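Local atomic coordinates of histidinol-phosphate aminotransferase (Clostridium acetobutylicum, PDB entry 3FTB), a protein that probably catalyses the pyridoxal 5'-phosphate-dependent transamination that yields histidinol phosphate on the pathway to histidine. Residues A[100-105]-A[146-151]; A[161-166]-A[192-197]; A[274-279]-A[339-344]; A[286-291]-A[305-310]. All coordinates share one frame; numbering follows the deposited sequence.

Contact 1 of 4, residues A[100-105]-A[146-151]; sequences KILIIV and DSVIIG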
# COMPACT_ATOMS: atom_id res chain seq x y z
N LYS A 100 7.43 -16.37 -18.17
CA LYS A 100 6.40 -16.92 -19.05
C LYS A 100 5.27 -17.59 -18.26
O LYS A 100 5.53 -18.40 -17.37
CB LYS A 100 7.01 -17.91 -20.02
CG LYS A 100 6.07 -18.35 -21.12
CD LYS A 100 6.84 -19.19 -22.10
CE LYS A 100 6.05 -19.48 -23.35
NZ LYS A 100 6.90 -20.25 -24.29
N ILE A 101 4.03 -17.26 -18.60
CA ILE A 101 2.89 -17.80 -17.86
C ILE A 101 1.78 -18.30 -18.79
O ILE A 101 1.54 -17.75 -19.86
CB ILE A 101 2.31 -16.75 -16.89
CG1 ILE A 101 1.54 -17.43 -15.76
CG2 ILE A 101 1.43 -15.77 -17.65
CD1 ILE A 101 1.23 -16.52 -14.54
N LEU A 102 1.10 -19.36 -18.37
CA LEU A 102 -0.13 -19.80 -19.00
C LEU A 102 -1.31 -19.13 -18.29
O LEU A 102 -1.53 -19.36 -17.10
CB LEU A 102 -0.28 -21.32 -18.89
CG LEU A 102 -1.48 -22.01 -19.53
CD1 LEU A 102 -1.22 -22.15 -20.99
CD2 LEU A 102 -1.68 -23.37 -18.89
N ILE A 103 -2.06 -18.30 -19.02
CA ILE A 103 -3.24 -17.68 -18.45
C ILE A 103 -4.48 -18.38 -18.98
O ILE A 103 -4.69 -18.45 -20.19
CB ILE A 103 -3.32 -16.16 -18.72
CG1 ILE A 103 -1.98 -15.49 -18.43
CG2 ILE A 103 -4.41 -15.53 -17.86
CD1 ILE A 103 -1.97 -14.00 -18.66
N ILE A 104 -5.27 -18.94 -18.07
CA ILE A 104 -6.53 -19.55 -18.44
C ILE A 104 -7.52 -18.42 -18.64
O ILE A 104 -7.64 -17.53 -17.79
CB ILE A 104 -7.05 -20.52 -17.35
CG1 ILE A 104 -6.37 -21.88 -17.49
CG2 ILE A 104 -8.56 -20.71 -17.50
CD1 ILE A 104 -4.87 -21.80 -17.68
N VAL A 105 -8.23 -18.45 -19.76
CA VAL A 105 -8.99 -17.31 -20.20
C VAL A 105 -10.25 -17.82 -20.93
O VAL A 105 -10.21 -18.90 -21.53
CB VAL A 105 -8.09 -16.43 -21.10
CG1 VAL A 105 -8.05 -16.99 -22.52
CG2 VAL A 105 -8.54 -14.98 -21.07
N ASP A 146 6.63 -21.27 -17.32
CA ASP A 146 7.27 -21.32 -16.01
C ASP A 146 6.21 -21.36 -14.92
O ASP A 146 6.49 -21.74 -13.78
CB ASP A 146 8.15 -20.09 -15.81
CG ASP A 146 9.02 -19.80 -17.01
OD1 ASP A 146 9.76 -20.71 -17.44
OD2 ASP A 146 8.95 -18.67 -17.53
N SER A 147 4.99 -20.97 -15.29
CA SER A 147 3.90 -20.84 -14.33
C SER A 147 2.50 -20.84 -14.96
O SER A 147 2.34 -20.66 -16.17
CB SER A 147 4.10 -19.57 -13.50
OG SER A 147 4.17 -18.44 -14.34
N VAL A 148 1.49 -21.03 -14.12
CA VAL A 148 0.09 -20.96 -14.51
C VAL A 148 -0.61 -20.07 -13.49
O VAL A 148 -0.24 -20.08 -12.32
CB VAL A 148 -0.60 -22.35 -14.49
CG1 VAL A 148 -2.09 -22.24 -14.87
CG2 VAL A 148 0.12 -23.34 -15.41
N ILE A 149 -1.58 -19.28 -13.93
CA ILE A 149 -2.49 -18.58 -13.02
C ILE A 149 -3.94 -18.85 -13.44
O ILE A 149 -4.31 -18.71 -14.61
CB ILE A 149 -2.21 -17.05 -12.93
CG1 ILE A 149 -3.16 -16.38 -11.92
CG2 ILE A 149 -2.30 -16.37 -14.30
CD1 ILE A 149 -2.66 -15.05 -11.38
N ILE A 150 -4.74 -19.27 -12.48
CA ILE A 150 -6.08 -19.75 -12.75
C ILE A 150 -7.00 -19.34 -11.59
O ILE A 150 -6.62 -19.44 -10.44
CB ILE A 150 -6.07 -21.28 -12.95
CG1 ILE A 150 -7.42 -21.81 -13.41
CG2 ILE A 150 -5.63 -21.99 -11.68
CD1 ILE A 150 -7.41 -23.29 -13.71
N GLY A 151 -8.19 -18.85 -11.90
CA GLY A 151 -9.11 -18.40 -10.86
C GLY A 151 -9.94 -19.53 -10.27
O GLY A 151 -10.36 -20.45 -10.97
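L102 and V148 are paired in a parallel bridge between two neighbouring strands, 100-105 and 147-151, inside the mixed seven-stranded sheet of the large domain, the sheet characteristic of class I and II aminotransferases. It illustrates how a parallel pair is held: L102 N donates to S147 O at 2.8 Å, and L102 O accepts from I149 N at 3.2 Å, so that one residue bonds to the two neighbours of its partner V148. At the start of the pair K100 O accepts from D146 N at 3.1 Å, with weak help from S147 OG. Side chains alternate between the two faces. On one, L102 and V148 lie side by side and point the same way, L102 CD2 against V148 CG2 at 3.9 Å; I104 reaches the same valine by laying CD1 across V148 CG1 (4.0 Å). Helix 135-141 covers this layer through I138. On the other, I101 runs CG1 anti to its backbone N (chi1 -157°), which brings CD1 within 3.5 Å of I149 CG2, the two chains crossing at a slant; Y111 of helix 110-117 touches I149 and I103 here. From I103 and I149 onward the strands stand further apart: I104 N and I149 O, 3.6 Å from each other, are buried without a hydrogen-bond partner. Hydrogen bonding is therefore concentrated in the first two-thirds of the pair, and toward the C-terminal end the strands are held together largely by apolar contact between branched side chains.

Contact 2 of 4, residues A[161-166]-A[192-197]; sequences INKEKF and DPSSSF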
# COMPACT_ATOMS: atom_id res chain seq x y z
N ILE A 161 -12.31 -24.85 -9.95
CA ILE A 161 -11.39 -25.87 -10.42
C ILE A 161 -11.72 -27.27 -9.85
O ILE A 161 -11.62 -27.50 -8.65
CB ILE A 161 -9.94 -25.53 -10.05
CG1 ILE A 161 -9.52 -24.18 -10.66
CG2 ILE A 161 -9.00 -26.65 -10.48
CD1 ILE A 161 -8.19 -23.67 -10.12
N ASN A 162 -12.11 -28.19 -10.73
CA ASN A 162 -12.32 -29.60 -10.40
C ASN A 162 -11.08 -30.19 -9.75
O ASN A 162 -10.05 -30.36 -10.41
CB ASN A 162 -12.69 -30.36 -11.69
CG ASN A 162 -13.03 -31.84 -11.45
OD1 ASN A 162 -12.27 -32.57 -10.82
ND2 ASN A 162 -14.16 -32.27 -11.99
N LYS A 163 -11.17 -30.49 -8.46
CA LYS A 163 -10.00 -30.97 -7.73
C LYS A 163 -9.48 -32.26 -8.34
O LYS A 163 -8.30 -32.36 -8.67
CB LYS A 163 -10.30 -31.14 -6.25
CG LYS A 163 -9.07 -31.00 -5.36
CD LYS A 163 -9.33 -31.49 -3.95
CE LYS A 163 -10.14 -30.50 -3.11
NZ LYS A 163 -10.51 -31.14 -1.80
N GLU A 164 -10.35 -33.24 -8.53
CA GLU A 164 -9.91 -34.53 -9.06
C GLU A 164 -9.12 -34.43 -10.39
O GLU A 164 -8.05 -35.02 -10.52
CB GLU A 164 -11.09 -35.52 -9.14
CG GLU A 164 -10.79 -36.81 -9.90
CD GLU A 164 -11.22 -36.75 -11.35
OE1 GLU A 164 -12.33 -36.24 -11.62
OE2 GLU A 164 -10.45 -37.21 -12.23
N LYS A 165 -9.63 -33.66 -11.35
CA LYS A 165 -8.98 -33.50 -12.66
C LYS A 165 -7.69 -32.69 -12.60
O LYS A 165 -6.74 -32.94 -13.35
CB LYS A 165 -9.92 -32.83 -13.66
CG LYS A 165 -11.31 -33.42 -13.74
CD LYS A 165 -11.97 -33.07 -15.07
CE LYS A 165 -13.18 -33.93 -15.34
NZ LYS A 165 -13.62 -33.84 -16.76
N PHE A 166 -7.67 -31.69 -11.72
CA PHE A 166 -6.54 -30.77 -11.62
C PHE A 166 -5.36 -31.41 -10.88
O PHE A 166 -4.22 -30.94 -11.00
CB PHE A 166 -6.98 -29.48 -10.92
CG PHE A 166 -6.14 -28.27 -11.25
CD1 PHE A 166 -6.30 -27.60 -12.46
CD2 PHE A 166 -5.22 -27.77 -10.34
CE1 PHE A 166 -5.54 -26.47 -12.77
CE2 PHE A 166 -4.46 -26.64 -10.63
CZ PHE A 166 -4.62 -25.99 -11.85
N ASP A 192 -17.69 -24.41 1.06
CA ASP A 192 -16.99 -25.68 1.10
C ASP A 192 -15.48 -25.44 1.09
O ASP A 192 -14.91 -25.10 0.06
CB ASP A 192 -17.40 -26.53 -0.11
CG ASP A 192 -16.75 -27.91 -0.12
OD1 ASP A 192 -16.28 -28.36 0.95
OD2 ASP A 192 -16.72 -28.56 -1.20
N PRO A 193 -14.85 -25.68 2.24
CA PRO A 193 -13.41 -25.59 2.39
C PRO A 193 -12.74 -26.52 1.45
O PRO A 193 -11.60 -26.42 1.13
CB PRO A 193 -13.18 -26.06 3.81
CG PRO A 193 -14.44 -25.92 4.49
CD PRO A 193 -15.52 -25.78 3.54
N SER A 194 -13.50 -27.46 0.96
CA SER A 194 -12.90 -28.32 0.01
C SER A 194 -12.91 -27.75 -1.39
O SER A 194 -12.32 -28.33 -2.24
CB SER A 194 -13.29 -29.80 0.17
OG SER A 194 -14.45 -30.15 -0.51
N SER A 195 -13.50 -26.56 -1.56
CA SER A 195 -13.46 -25.83 -2.83
C SER A 195 -12.16 -25.07 -3.03
O SER A 195 -11.75 -24.85 -4.18
CB SER A 195 -14.66 -24.88 -2.96
OG SER A 195 -15.81 -25.59 -3.38
N SER A 196 -11.52 -24.68 -1.93
CA SER A 196 -10.19 -24.07 -1.98
C SER A 196 -9.09 -25.12 -2.00
O SER A 196 -9.25 -26.22 -1.48
CB SER A 196 -9.96 -23.12 -0.81
OG SER A 196 -10.07 -23.79 0.42
N PHE A 197 -7.98 -24.78 -2.63
CA PHE A 197 -6.82 -25.64 -2.63
C PHE A 197 -5.96 -25.38 -1.41
O PHE A 197 -4.86 -25.92 -1.30
CB PHE A 197 -5.99 -25.39 -3.89
CG PHE A 197 -6.53 -26.09 -5.10
CD1 PHE A 197 -7.66 -25.62 -5.75
CD2 PHE A 197 -5.90 -27.22 -5.60
CE1 PHE A 197 -8.17 -26.26 -6.86
CE2 PHE A 197 -6.39 -27.86 -6.72
CZ PHE A 197 -7.53 -27.39 -7.35
O HOH W 1 -12.61 -26.54 -6.32
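S194 and F197 are the two residues of 192-197 that meet the beginning of helix 163-176, whose first turn is closed by an N-cap: N162 OD1 accepts from K165 N at 2.9 Å. The contact joins this helix start to the loop between strands 179-183 and 207-212 of the large-domain sheet. The second segment opens with a type I beta turn from D192 to S195, and at its head the D192 carboxylate takes the S194 hydroxyl, OG to OD2, at 2.9 Å on the syn side of the oxygen. S194 then presents its carbonyl to K163. That lysine bends at chi3 (-77°), a course that lays CE 3.2 Å from S194 O; its ammonium has a long, weak ion pair with E200. S195 follows, and its carbonyl joins the segments through a water that donates both to I161 O (2.7 Å) and to S195 O (2.9 Å); N152 ND2 is a further donor to S195 O. F197, its backbone N held by E184 OE2, turns its ring back to the helix and supplies most of the apolar contact; it also touches I182 and I209 on strands 179-183 and 207-212. I161 packs its CG2 branch on F197 CZ at 3.5 Å, the two side chains crossing at about a right angle. F166 approaches the same corner, with CD2 3.8 Å from F197 CZ and the two ring planes at 72°.

Contact 3 of 4, residues A[274-279]-A[339-344]; sequences KERKRF and FAIKDE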
# COMPACT_ATOMS: atom_id res chain seq x y z
N LYS A 274 -29.14 -19.50 -0.86
CA LYS A 274 -30.50 -19.25 -1.32
C LYS A 274 -30.57 -18.31 -2.52
O LYS A 274 -30.98 -18.70 -3.61
CB LYS A 274 -31.34 -18.63 -0.20
CG LYS A 274 -31.66 -19.57 0.95
CD LYS A 274 -32.87 -19.06 1.71
CE LYS A 274 -32.94 -19.66 3.11
NZ LYS A 274 -31.93 -19.08 4.04
N GLU A 275 -30.17 -17.07 -2.30
CA GLU A 275 -30.31 -16.03 -3.31
C GLU A 275 -29.69 -16.42 -4.65
O GLU A 275 -30.31 -16.24 -5.70
CB GLU A 275 -29.76 -14.69 -2.80
CG GLU A 275 -30.16 -13.50 -3.65
CD GLU A 275 -31.66 -13.46 -3.96
OE1 GLU A 275 -32.44 -14.02 -3.17
OE2 GLU A 275 -32.05 -12.86 -5.00
N ARG A 276 -28.48 -16.98 -4.62
CA ARG A 276 -27.85 -17.37 -5.88
C ARG A 276 -28.74 -18.35 -6.63
O ARG A 276 -28.90 -18.24 -7.84
CB ARG A 276 -26.46 -18.00 -5.66
CG ARG A 276 -25.76 -18.39 -6.97
CD ARG A 276 -24.36 -18.96 -6.74
NE ARG A 276 -24.33 -19.92 -5.64
CZ ARG A 276 -23.47 -19.87 -4.62
NH1 ARG A 276 -22.55 -18.92 -4.57
NH2 ARG A 276 -23.54 -20.77 -3.64
N LYS A 277 -29.32 -19.29 -5.90
CA LYS A 277 -30.17 -20.32 -6.49
C LYS A 277 -31.43 -19.72 -7.12
O LYS A 277 -31.83 -20.14 -8.21
CB LYS A 277 -30.55 -21.38 -5.45
CG LYS A 277 -31.19 -22.63 -6.03
CD LYS A 277 -31.48 -23.65 -4.94
CE LYS A 277 -32.32 -24.80 -5.48
NZ LYS A 277 -33.67 -24.35 -5.95
N ARG A 278 -32.04 -18.76 -6.44
CA ARG A 278 -33.24 -18.11 -6.94
C ARG A 278 -32.92 -17.20 -8.12
O ARG A 278 -33.54 -17.29 -9.18
CB ARG A 278 -33.91 -17.28 -5.84
CG ARG A 278 -35.30 -16.77 -6.19
CD ARG A 278 -35.77 -15.70 -5.22
NE ARG A 278 -35.04 -14.45 -5.39
CZ ARG A 278 -35.55 -13.34 -5.90
NH1 ARG A 278 -36.82 -13.32 -6.30
NH2 ARG A 278 -34.81 -12.25 -6.02
N PHE A 279 -31.95 -16.32 -7.92
CA PHE A 279 -31.52 -15.38 -8.95
C PHE A 279 -31.39 -16.08 -10.31
O PHE A 279 -31.89 -15.60 -11.33
CB PHE A 279 -30.19 -14.72 -8.54
CG PHE A 279 -29.84 -13.51 -9.35
CD1 PHE A 279 -30.66 -12.39 -9.36
CD2 PHE A 279 -28.69 -13.49 -10.13
CE1 PHE A 279 -30.34 -11.29 -10.10
CE2 PHE A 279 -28.37 -12.38 -10.88
CZ PHE A 279 -29.20 -11.28 -10.87
N PHE A 339 -23.49 -10.27 -14.39
CA PHE A 339 -24.32 -9.61 -13.38
C PHE A 339 -23.84 -9.99 -11.99
O PHE A 339 -23.48 -11.14 -11.73
CB PHE A 339 -25.80 -10.02 -13.52
CG PHE A 339 -26.40 -9.78 -14.89
CD1 PHE A 339 -25.84 -8.84 -15.77
CD2 PHE A 339 -27.55 -10.46 -15.29
CE1 PHE A 339 -26.40 -8.62 -17.03
CE2 PHE A 339 -28.12 -10.24 -16.55
CZ PHE A 339 -27.54 -9.30 -17.41
N ALA A 340 -23.86 -9.03 -11.08
CA ALA A 340 -23.57 -9.34 -9.68
C ALA A 340 -24.79 -10.01 -9.06
O ALA A 340 -25.89 -9.91 -9.58
CB ALA A 340 -23.21 -8.08 -8.91
N ILE A 341 -24.57 -10.73 -7.97
CA ILE A 341 -25.66 -11.32 -7.21
C ILE A 341 -25.62 -10.67 -5.83
O ILE A 341 -24.67 -10.86 -5.08
CB ILE A 341 -25.53 -12.87 -7.11
CG1 ILE A 341 -25.55 -13.48 -8.51
CG2 ILE A 341 -26.65 -13.46 -6.25
CD1 ILE A 341 -25.54 -14.99 -8.52
N LYS A 342 -26.65 -9.88 -5.54
CA LYS A 342 -26.74 -9.15 -4.28
C LYS A 342 -27.83 -9.76 -3.42
O LYS A 342 -28.13 -10.94 -3.54
CB LYS A 342 -27.07 -7.68 -4.55
CG LYS A 342 -26.13 -7.05 -5.55
CD LYS A 342 -26.54 -5.64 -5.91
CE LYS A 342 -25.49 -4.99 -6.79
NZ LYS A 342 -24.26 -4.67 -6.02
N ASP A 343 -28.42 -8.93 -2.56
CA ASP A 343 -29.56 -9.33 -1.74
C ASP A 343 -30.86 -9.37 -2.56
O ASP A 343 -31.00 -8.69 -3.59
CB ASP A 343 -29.70 -8.38 -0.56
CG ASP A 343 -29.76 -6.92 -1.00
OD1 ASP A 343 -30.84 -6.32 -0.91
OD2 ASP A 343 -28.72 -6.38 -1.42
N GLU A 344 -31.81 -10.18 -2.10
CA GLU A 344 -33.09 -10.39 -2.79
C GLU A 344 -33.79 -9.10 -3.24
O GLU A 344 -34.33 -9.03 -4.35
CB GLU A 344 -34.01 -11.24 -1.90
CG GLU A 344 -35.31 -11.71 -2.57
CD GLU A 344 -35.75 -13.10 -2.10
OE1 GLU A 344 -34.98 -13.77 -1.38
OE2 GLU A 344 -36.87 -13.53 -2.44
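E275 and R276, on helix 262-285, pass closest to the chain leaving strand 336-340: the CA atoms of E275 and E344 are 6.3 Å apart, and those of R276 and I341 6.6 Å. Between these points 341-343 bends into helix 344-359, with D343 at the N-cap position. The polar half of the contact is a network of E275, R278 and E344. E275 turns at chi2 (49°), which sets its carboxylate at the edge of the R278 guanidinium; there R278 NH2 donates to the syn lone pair of E275 OE2 at 3.0 Å, in the guanidinium plane. E344 comes instead over a guanidinium face, its carboxylate stacked at 11° to that plane. R278 NE to E344 OE2, 3.6 Å, is thus a salt bridge of charges, with no N-H aimed at the oxygen. E275 OE1 and E344 OE1 are brought within 3.1 Å of each other, a cost that the R278 guanidinium they share probably offsets. The apolar half is built on I341. Its CG1 lies 3.5 Å from F279 CD2 and its CD1 3.7 Å from CG of R276, whose guanidinium bonds A297 O. F279 also has CB of F339 at its ring edge, and its CE2 comes to 3.7 Å from A340 O, a buried carbonyl without a hydrogen-bond partner. Helix 344-359 flanks the contact: N347 bonds E275 OE2 and T348 bonds R278 NH2, while F279 and F339 rest on V300 of strand 299-304, so the long helix, the small-domain sheet and the C-terminal helix meet here.

Contact 4 of 4, residues A[286-291]-A[305-310]; sequences IGFIKR and ENISGE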
# COMPACT_ATOMS: atom_id res chain seq x y z
N ILE A 286 -36.02 -15.16 -18.24
CA ILE A 286 -35.92 -13.97 -19.08
C ILE A 286 -35.60 -14.34 -20.53
O ILE A 286 -34.71 -15.15 -20.79
CB ILE A 286 -34.90 -12.95 -18.51
CG1 ILE A 286 -35.13 -12.80 -17.00
CG2 ILE A 286 -35.00 -11.60 -19.22
CD1 ILE A 286 -34.83 -11.46 -16.47
N GLY A 287 -36.36 -13.76 -21.46
CA GLY A 287 -36.34 -14.19 -22.85
C GLY A 287 -35.05 -14.00 -23.63
O GLY A 287 -34.67 -14.86 -24.43
N PHE A 288 -34.38 -12.88 -23.40
CA PHE A 288 -33.13 -12.63 -24.11
C PHE A 288 -31.98 -13.33 -23.40
O PHE A 288 -30.89 -13.46 -23.96
CB PHE A 288 -32.84 -11.14 -24.28
CG PHE A 288 -32.88 -10.36 -23.01
CD1 PHE A 288 -31.78 -10.32 -22.19
CD2 PHE A 288 -34.01 -9.65 -22.65
CE1 PHE A 288 -31.81 -9.60 -21.03
CE2 PHE A 288 -34.04 -8.93 -21.48
CZ PHE A 288 -32.94 -8.90 -20.67
N ILE A 289 -32.24 -13.79 -22.18
CA ILE A 289 -31.29 -14.64 -21.48
C ILE A 289 -31.31 -16.03 -22.09
O ILE A 289 -32.14 -16.86 -21.74
CB ILE A 289 -31.58 -14.75 -19.98
CG1 ILE A 289 -31.63 -13.36 -19.34
CG2 ILE A 289 -30.50 -15.60 -19.30
CD1 ILE A 289 -30.29 -12.85 -18.89
N LYS A 290 -30.38 -16.25 -23.02
CA LYS A 290 -30.28 -17.48 -23.80
C LYS A 290 -29.67 -18.60 -22.98
O LYS A 290 -30.11 -19.75 -23.05
CB LYS A 290 -29.45 -17.22 -25.07
CG LYS A 290 -28.73 -18.44 -25.61
CD LYS A 290 -27.92 -18.10 -26.87
CE LYS A 290 -28.81 -18.01 -28.10
NZ LYS A 290 -28.06 -17.67 -29.35
N ARG A 291 -28.65 -18.27 -22.19
CA ARG A 291 -28.03 -19.23 -21.29
C ARG A 291 -27.42 -18.57 -20.06
O ARG A 291 -26.71 -17.56 -20.15
CB ARG A 291 -26.96 -20.05 -22.01
CG ARG A 291 -26.24 -21.01 -21.07
CD ARG A 291 -25.13 -21.81 -21.75
NE ARG A 291 -24.47 -22.70 -20.80
CZ ARG A 291 -23.47 -23.52 -21.08
NH1 ARG A 291 -22.98 -23.59 -22.32
NH2 ARG A 291 -22.95 -24.28 -20.13
N GLU A 305 -29.35 -12.95 -26.54
CA GLU A 305 -29.96 -13.28 -27.83
C GLU A 305 -30.93 -12.19 -28.31
O GLU A 305 -31.85 -11.81 -27.59
CB GLU A 305 -30.71 -14.61 -27.72
CG GLU A 305 -31.19 -15.16 -29.05
CD GLU A 305 -32.18 -16.28 -28.87
OE1 GLU A 305 -32.89 -16.27 -27.84
OE2 GLU A 305 -32.26 -17.16 -29.74
N ASN A 306 -30.71 -11.70 -29.53
CA ASN A 306 -31.54 -10.63 -30.08
C ASN A 306 -31.32 -9.30 -29.37
O ASN A 306 -32.23 -8.46 -29.31
CB ASN A 306 -33.02 -10.99 -30.02
CG ASN A 306 -33.38 -12.09 -30.98
OD1 ASN A 306 -34.32 -12.85 -30.74
ND2 ASN A 306 -32.63 -12.19 -32.07
N ILE A 307 -30.12 -9.12 -28.84
CA ILE A 307 -29.75 -7.92 -28.11
C ILE A 307 -28.28 -8.02 -27.69
O ILE A 307 -27.81 -9.09 -27.29
CB ILE A 307 -30.65 -7.71 -26.86
CG1 ILE A 307 -30.30 -6.40 -26.15
CG2 ILE A 307 -30.54 -8.90 -25.91
CD1 ILE A 307 -31.38 -5.94 -25.19
N SER A 308 -27.57 -6.91 -27.82
CA SER A 308 -26.16 -6.84 -27.46
C SER A 308 -25.98 -6.36 -26.03
O SER A 308 -26.83 -5.67 -25.48
CB SER A 308 -25.42 -5.90 -28.41
OG SER A 308 -26.14 -4.69 -28.58
N GLY A 309 -24.86 -6.75 -25.42
CA GLY A 309 -24.54 -6.32 -24.07
C GLY A 309 -24.42 -4.81 -23.97
O GLY A 309 -24.67 -4.23 -22.91
N GLU A 310 -24.03 -4.17 -25.07
CA GLU A 310 -23.98 -2.72 -25.11
C GLU A 310 -25.38 -2.16 -25.18
O GLU A 310 -25.69 -1.17 -24.53
CB GLU A 310 -23.15 -2.19 -26.28
CG GLU A 310 -22.87 -0.68 -26.17
CD GLU A 310 -22.08 -0.10 -27.33
OE1 GLU A 310 -22.36 -0.47 -28.49
OE2 GLU A 310 -21.20 0.76 -27.08
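F288 and I307 cross at a slant, the CG2 branch of I307 settling 3.6 Å from F288 CB and 4.0 Å from F288 CG, at the root of the ring. With chi1 at 54°, F288 CG sits between the backbone N and the carbonyl carbon, and the ring leads away from 305-310; one of its faces is met by I286 CG2, offset toward the rim. F288 CB also comes within 3.5 Å of E305 O. The second pair, K290 and E305, crosses at about a right angle. E305 is extended, whereas K290 folds at chi3 (-79°) to bring CE across E305 CG at 3.8 Å, and the methylenes do the touching: K290 NZ and E305 OE2 stay 4.2 Å apart, opposite charges beyond salt-bridge range. This is the open end of the antiparallel hairpin formed by strands 289-293 and 299-304, at the edge of the small-domain sheet. A classic beta bulge lies here, K290 and R291 both facing R303. Past the strand, 305-308 leads into helix 309-317, S308 taking its N-cap position. L312 of that helix and the C-terminal L361 touch both F288 and I307.

In the fold
From the N terminus, contact 1 comes first, closing a 40-residue excursion through helix 110-117, edge strand 121-126 and helix 135-141. Contact 2 opens only after it has closed, around a 25-residue span holding the rest of helix 163-176 and strand 179-183; the two touch, I150 CG2 lying 3.4 Å from I161 CD1, and both belong to the large domain. Further along, helix 262-285 begins contact 3, whose 59-residue loop holds the whole of contact 4, which closes the 13-residue span between its segments, within the hairpin of strands 289-293 and 299-304. F339 of the outer contact meets I289 of the inner one at the five-stranded sheet. Contacts 1 and 3 lie on opposite sides of the chain's centre.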